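Local coordinates for protein dihydropteroate synthase 2 (Mycobacterium tuberculosis, PDB 2VP8) that belongs to the dihydropteroate synthase family but seems to lack that activity, probably has no role in folate metabolism, and can probably still bind the inhibitor dapsone, at residues P153-H167 and A204-P218. Residues are numbered along the deposited sequence; the frame is centred on the assembly and turned at random.
With EDO (1,2-ethanediol), chain F.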
loop_
_atom_site.group_PDB
_atom_site.type_symbol
_atom_site.label_atom_id
_atom_site.label_comp_id
_atom_site.label_asym_id
_atom_site.label_seq_id
_atom_site.Cartn_x
_atom_site.Cartn_y
_atom_site.Cartn_z
ATOM N N PRO B 153 -2.684 33.316 -8.136
ATOM C CA PRO B 153 -1.218 33.279 -8.088
ATOM C C PRO B 153 -0.606 34.619 -7.670
ATOM O O PRO B 153 0.391 34.633 -6.946
ATOM C CB PRO B 153 -0.826 32.934 -9.530
ATOM C CG PRO B 153 -2.029 32.272 -10.103
ATOM C CD PRO B 153 -3.183 32.991 -9.485
ATOM N N GLU B 154 -1.204 35.723 -8.119
ATOM C CA GLU B 154 -0.787 37.064 -7.701
ATOM C C GLU B 154 -0.749 37.178 -6.178
ATOM O O GLU B 154 0.217 37.696 -5.618
ATOM C CB GLU B 154 -1.708 38.145 -8.288
ATOM C CG GLU B 154 -1.030 39.153 -9.223
ATOM C CD GLU B 154 -0.990 38.710 -10.682
ATOM O OE1 GLU B 154 -0.308 37.665 -10.974
ATOM O OE2 GLU B 154 -1.620 39.423 -11.546
ATOM N N VAL B 155 -1.792 36.674 -5.522
ATOM C CA VAL B 155 -1.907 36.731 -4.064
ATOM C C VAL B 155 -0.756 35.988 -3.381
ATOM O O VAL B 155 -0.100 36.534 -2.493
ATOM C CB VAL B 155 -3.266 36.174 -3.575
ATOM C CG1 VAL B 155 -3.376 36.261 -2.050
ATOM C CG2 VAL B 155 -4.420 36.906 -4.235
ATOM N N ALA B 156 -0.513 34.748 -3.806
ATOM C CA ALA B 156 0.589 33.945 -3.277
ATOM C C ALA B 156 1.926 34.655 -3.428
ATOM O O ALA B 156 2.748 34.640 -2.514
ATOM C CB ALA B 156 0.633 32.590 -3.966
ATOM N N ALA B 157 2.121 35.281 -4.587
ATOM C CA ALA B 157 3.354 35.986 -4.914
ATOM C C ALA B 157 3.617 37.148 -3.955
ATOM O O ALA B 157 4.704 37.256 -3.388
ATOM C CB ALA B 157 3.303 36.480 -6.353
ATOM N N GLU B 158 2.609 38.001 -3.775
ATOM C CA GLU B 158 2.691 39.175 -2.905
ATOM C C GLU B 158 3.012 38.821 -1.446
ATOM O O GLU B 158 3.839 39.471 -0.804
ATOM C CB GLU B 158 1.382 39.968 -2.993
ATOM C CG GLU B 158 1.215 41.086 -1.958
ATOM C CD GLU B 158 -0.060 41.901 -2.170
ATOM O OE1 GLU B 158 -0.907 41.437 -3.028
ATOM O OE2 GLU B 158 -0.213 43.005 -1.483
ATOM N N PHE B 159 2.363 37.779 -0.932
ATOM C CA PHE B 159 2.542 37.375 0.458
ATOM C C PHE B 159 3.700 36.403 0.670
ATOM O O PHE B 159 4.008 36.047 1.808
ATOM C CB PHE B 159 1.242 36.789 1.008
ATOM C CG PHE B 159 0.227 37.827 1.374
ATOM C CD1 PHE B 159 -0.746 38.215 0.462
ATOM C CD2 PHE B 159 0.248 38.427 2.634
ATOM C CE1 PHE B 159 -1.687 39.185 0.798
ATOM C CE2 PHE B 159 -0.692 39.390 2.982
ATOM C CZ PHE B 159 -1.661 39.771 2.059
ATOM N N GLY B 160 4.345 35.988 -0.417
ATOM C CA GLY B 160 5.417 35.006 -0.330
ATOM C C GLY B 160 4.880 33.677 0.169
ATOM O O GLY B 160 5.524 32.987 0.960
ATOM N N ALA B 161 3.682 33.334 -0.290
ATOM C CA ALA B 161 3.044 32.080 0.061
ATOM C C ALA B 161 3.150 31.086 -1.085
ATOM O O ALA B 161 3.202 31.470 -2.254
ATOM C CB ALA B 161 1.589 32.315 0.422
ATOM N N GLY B 162 3.195 29.809 -0.739
ATOM C CA GLY B 162 3.151 28.745 -1.727
ATOM C C GLY B 162 1.755 28.550 -2.287
ATOM O O GLY B 162 0.772 29.084 -1.752
ATOM N N LEU B 163 1.665 27.783 -3.365
ATOM C CA LEU B 163 0.385 27.524 -4.001
ATOM C C LEU B 163 0.274 26.073 -4.444
ATOM O O LEU B 163 1.236 25.487 -4.940
ATOM C CB LEU B 163 0.172 28.468 -5.193
ATOM C CG LEU B 163 -1.153 28.348 -5.957
ATOM C CD1 LEU B 163 -2.328 28.854 -5.125
ATOM C CD2 LEU B 163 -1.089 29.075 -7.272
ATOM N N VAL B 164 -0.906 25.498 -4.245
ATOM C CA VAL B 164 -1.208 24.181 -4.772
ATOM C C VAL B 164 -1.865 24.354 -6.137
ATOM O O VAL B 164 -2.900 25.015 -6.265
ATOM C CB VAL B 164 -2.133 23.367 -3.818
ATOM C CG1 VAL B 164 -2.584 22.054 -4.466
ATOM C CG2 VAL B 164 -1.437 23.097 -2.494
ATOM N N CYS B 165 -1.245 23.785 -7.161
ATOM C CA CYS B 165 -1.842 23.766 -8.487
ATOM C C CYS B 165 -2.552 22.443 -8.678
ATOM O O CYS B 165 -1.916 21.398 -8.831
ATOM C CB CYS B 165 -0.788 23.981 -9.568
ATOM S SG CYS B 165 -0.003 25.593 -9.455
ATOM N N ALA B 166 -3.877 22.494 -8.646
ATOM C CA ALA B 166 -4.686 21.289 -8.728
ATOM C C ALA B 166 -5.316 21.100 -10.107
ATOM O O ALA B 166 -5.528 22.061 -10.851
ATOM C CB ALA B 166 -5.754 21.298 -7.645
ATOM N N HIS B 167 -5.600 19.844 -10.433
ATOM C CA HIS B 167 -6.337 19.492 -11.636
ATOM C C HIS B 167 -7.777 19.164 -11.268
ATOM O O HIS B 167 -8.040 18.254 -10.476
ATOM C CB HIS B 167 -5.681 18.304 -12.340
ATOM C CG HIS B 167 -6.401 17.862 -13.572
ATOM N ND1 HIS B 167 -6.102 18.351 -14.825
ATOM C CD2 HIS B 167 -7.414 16.978 -13.744
ATOM C CE1 HIS B 167 -6.897 17.788 -15.717
ATOM N NE2 HIS B 167 -7.704 16.952 -15.087
ATOM N N ALA B 204 2.102 29.980 -12.221
ATOM C CA ALA B 204 2.255 30.486 -10.865
ATOM C C ALA B 204 3.657 31.048 -10.643
ATOM O O ALA B 204 3.807 32.168 -10.126
ATOM C CB ALA B 204 1.936 29.410 -9.843
ATOM N N VAL B 205 4.678 30.289 -11.053
ATOM C CA VAL B 205 6.070 30.709 -10.862
ATOM C C VAL B 205 6.368 32.026 -11.573
ATOM O O VAL B 205 7.022 32.905 -11.000
ATOM C CB VAL B 205 7.078 29.613 -11.278
ATOM C CG1 VAL B 205 8.508 30.158 -11.311
ATOM C CG2 VAL B 205 6.992 28.441 -10.322
ATOM N N ALA B 206 5.864 32.162 -12.802
ATOM C CA ALA B 206 6.048 33.379 -13.606
ATOM C C ALA B 206 5.289 34.583 -13.023
ATOM O O ALA B 206 5.653 35.746 -13.276
ATOM C CB ALA B 206 5.639 33.128 -15.054
ATOM N N ALA B 207 4.237 34.296 -12.244
ATOM C CA ALA B 207 3.476 35.336 -11.531
ATOM C C ALA B 207 4.245 35.880 -10.304
ATOM O O ALA B 207 3.913 36.957 -9.766
ATOM C CB ALA B 207 2.053 34.790 -11.111
ATOM N N GLY B 208 5.260 35.137 -9.859
ATOM C CA GLY B 208 6.094 35.567 -8.724
ATOM C C GLY B 208 5.977 34.676 -7.498
ATOM O O GLY B 208 6.315 35.084 -6.382
ATOM N N VAL B 209 5.477 33.461 -7.697
ATOM C CA VAL B 209 5.419 32.478 -6.625
ATOM C C VAL B 209 6.736 31.714 -6.640
ATOM O O VAL B 209 7.159 31.232 -7.690
ATOM C CB VAL B 209 4.230 31.509 -6.802
ATOM C CG1 VAL B 209 4.172 30.508 -5.656
ATOM C CG2 VAL B 209 2.918 32.281 -6.906
ATOM N N ALA B 210 7.393 31.627 -5.487
ATOM C CA ALA B 210 8.664 30.917 -5.382
ATOM C C ALA B 210 8.506 29.489 -5.902
ATOM O O ALA B 210 7.540 28.789 -5.557
ATOM C CB ALA B 210 9.158 30.919 -3.946
ATOM N N ARG B 211 9.445 29.069 -6.747
ATOM C CA ARG B 211 9.369 27.756 -7.388
ATOM C C ARG B 211 9.191 26.616 -6.377
ATOM O O ARG B 211 8.352 25.732 -6.575
ATOM C CB ARG B 211 10.599 27.515 -8.270
ATOM C CG ARG B 211 10.570 26.198 -9.029
ATOM C CD ARG B 211 11.695 26.115 -10.047
ATOM N NE ARG B 211 11.417 26.914 -11.239
ATOM C CZ ARG B 211 10.901 26.435 -12.369
ATOM N NH1 ARG B 211 10.601 25.146 -12.490
ATOM N NH2 ARG B 211 10.689 27.254 -13.388
ATOM N N GLU B 212 9.967 26.658 -5.294
ATOM C CA GLU B 212 9.994 25.574 -4.311
ATOM C C GLU B 212 8.728 25.479 -3.465
ATOM O O GLU B 212 8.469 24.444 -2.850
ATOM C CB GLU B 212 11.240 25.656 -3.413
ATOM C CG GLU B 212 11.369 26.929 -2.575
ATOM C CD GLU B 212 11.940 28.109 -3.352
ATOM O OE1 GLU B 212 12.365 27.920 -4.518
ATOM O OE2 GLU B 212 11.964 29.227 -2.787
ATOM N N LYS B 213 7.938 26.546 -3.443
ATOM C CA LYS B 213 6.716 26.575 -2.643
ATOM C C LYS B 213 5.498 26.119 -3.450
ATOM O O LYS B 213 4.377 26.116 -2.940
ATOM C CB LYS B 213 6.479 27.970 -2.050
ATOM C CG LYS B 213 7.641 28.524 -1.242
ATOM C CD LYS B 213 7.184 29.658 -0.328
ATOM C CE LYS B 213 8.366 30.379 0.316
ATOM N NZ LYS B 213 7.970 31.095 1.559
ATOM N N VAL B 214 5.716 25.734 -4.705
ATOM C CA VAL B 214 4.628 25.241 -5.550
ATOM C C VAL B 214 4.520 23.719 -5.471
ATOM O O VAL B 214 5.499 23.013 -5.694
ATOM C CB VAL B 214 4.796 25.646 -7.029
ATOM C CG1 VAL B 214 3.624 25.116 -7.856
ATOM C CG2 VAL B 214 4.909 27.152 -7.178
ATOM N N LEU B 215 3.324 23.232 -5.152
ATOM C CA LEU B 215 3.021 21.805 -5.170
ATOM C C LEU B 215 1.975 21.529 -6.251
ATOM O O LEU B 215 1.167 22.406 -6.576
ATOM C CB LEU B 215 2.498 21.352 -3.800
ATOM C CG LEU B 215 3.455 21.334 -2.598
ATOM C CD1 LEU B 215 3.702 22.735 -2.011
ATOM C CD2 LEU B 215 2.930 20.414 -1.519
ATOM N N ILE B 216 1.993 20.328 -6.821
ATOM C CA ILE B 216 0.986 19.967 -7.818
ATOM C C ILE B 216 0.067 18.863 -7.322
ATOM O O ILE B 216 0.510 17.888 -6.717
ATOM C CB ILE B 216 1.584 19.608 -9.209
ATOM C CG1 ILE B 216 2.488 18.370 -9.140
ATOM C CG2 ILE B 216 2.308 20.821 -9.820
ATOM C CD1 ILE B 216 2.745 17.718 -10.494
ATOM N N ASP B 217 -1.222 19.040 -7.578
ATOM C CA ASP B 217 -2.243 18.104 -7.133
ATOM C C ASP B 217 -3.043 17.608 -8.343
ATOM O O ASP B 217 -4.124 18.118 -8.631
ATOM C CB ASP B 217 -3.138 18.771 -6.088
ATOM C CG ASP B 217 -4.283 17.895 -5.651
ATOM O OD1 ASP B 217 -4.266 16.676 -5.930
ATOM O OD2 ASP B 217 -5.212 18.431 -5.020
ATOM N N PRO B 218 -2.504 16.600 -9.047
ATOM C CA PRO B 218 -3.017 16.134 -10.330
ATOM C C PRO B 218 -4.321 15.347 -10.258
ATOM O O PRO B 218 -5.044 15.290 -11.249
ATOM C CB PRO B 218 -1.896 15.216 -10.836
ATOM C CG PRO B 218 -0.725 15.477 -9.937
ATOM C CD PRO B 218 -1.329 15.819 -8.639
HETATM C C1 EDO F . 11.895 22.332 -10.344
HETATM O O1 EDO F . 10.868 22.254 -9.343
HETATM C C2 EDO F . 11.400 21.759 -11.671
HETATM O O2 EDO F . 10.157 22.374 -12.036
#
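Leu163 to Ala166 and Leu215 to Asp217 pair in parallel; the axes of strands 162-166 and 214-217 diverge by 24°. Backbone hydrogen bonds alternate between them. Cys165 is gripped at both ends: its N reaches Leu215 O at 2.8 Å, and its O takes Asp217 N, also at 2.8 Å. Both bonds are almost straight at the hydrogen. Leu215 N binds Leu163 O. Two bonds extend the pairing at its ends. His167 N binds Asp217 O. The bond from Leu163 N to Lys213 O is more bent (137°), with the donor above the carbonyl plane.

One side-chain hydrogen bond adds to these. Lys213 lays its extended chain past Gly162 and brings NZ to Gly160 O, 3.1 Å away. Gly160 ends helix 152-159 in a Schellman motif. The lysine thus links the turn after this helix to the 3-10 turn 211-213, which leads into strand 214-217.

Apolar side chains meet on the helix side of the sheet. With CG anti to the backbone N (chi1 -179°), the Leu163 side chain carries CD2 to Ala204 CB, 4.0 Å away. Cys165 SG lies beside Val214 CG1. Val209 CG2 packs on Ala156 CB at 3.7 Å. Where helices 152-159 and 186-207 meet, Pro153 CB lies 3.8 Å from Ala207 CB. On the other face, Val164 CG1 touches Asp217 CB at 3.7 Å. The Asp217 carboxylate turns to His220, whose ND1 hydrogen-bonds OD2; that histidine is probably a mark of family members without synthase activity.

The arrangement is a right-handed beta-alpha-beta crossover of the TIM barrel, made by strand 162-166, helix 186-207 and strand 214-217. Strand 140-142 flanks strand 162-166 on its other edge, and helix 127-136 packs against helix 152-159.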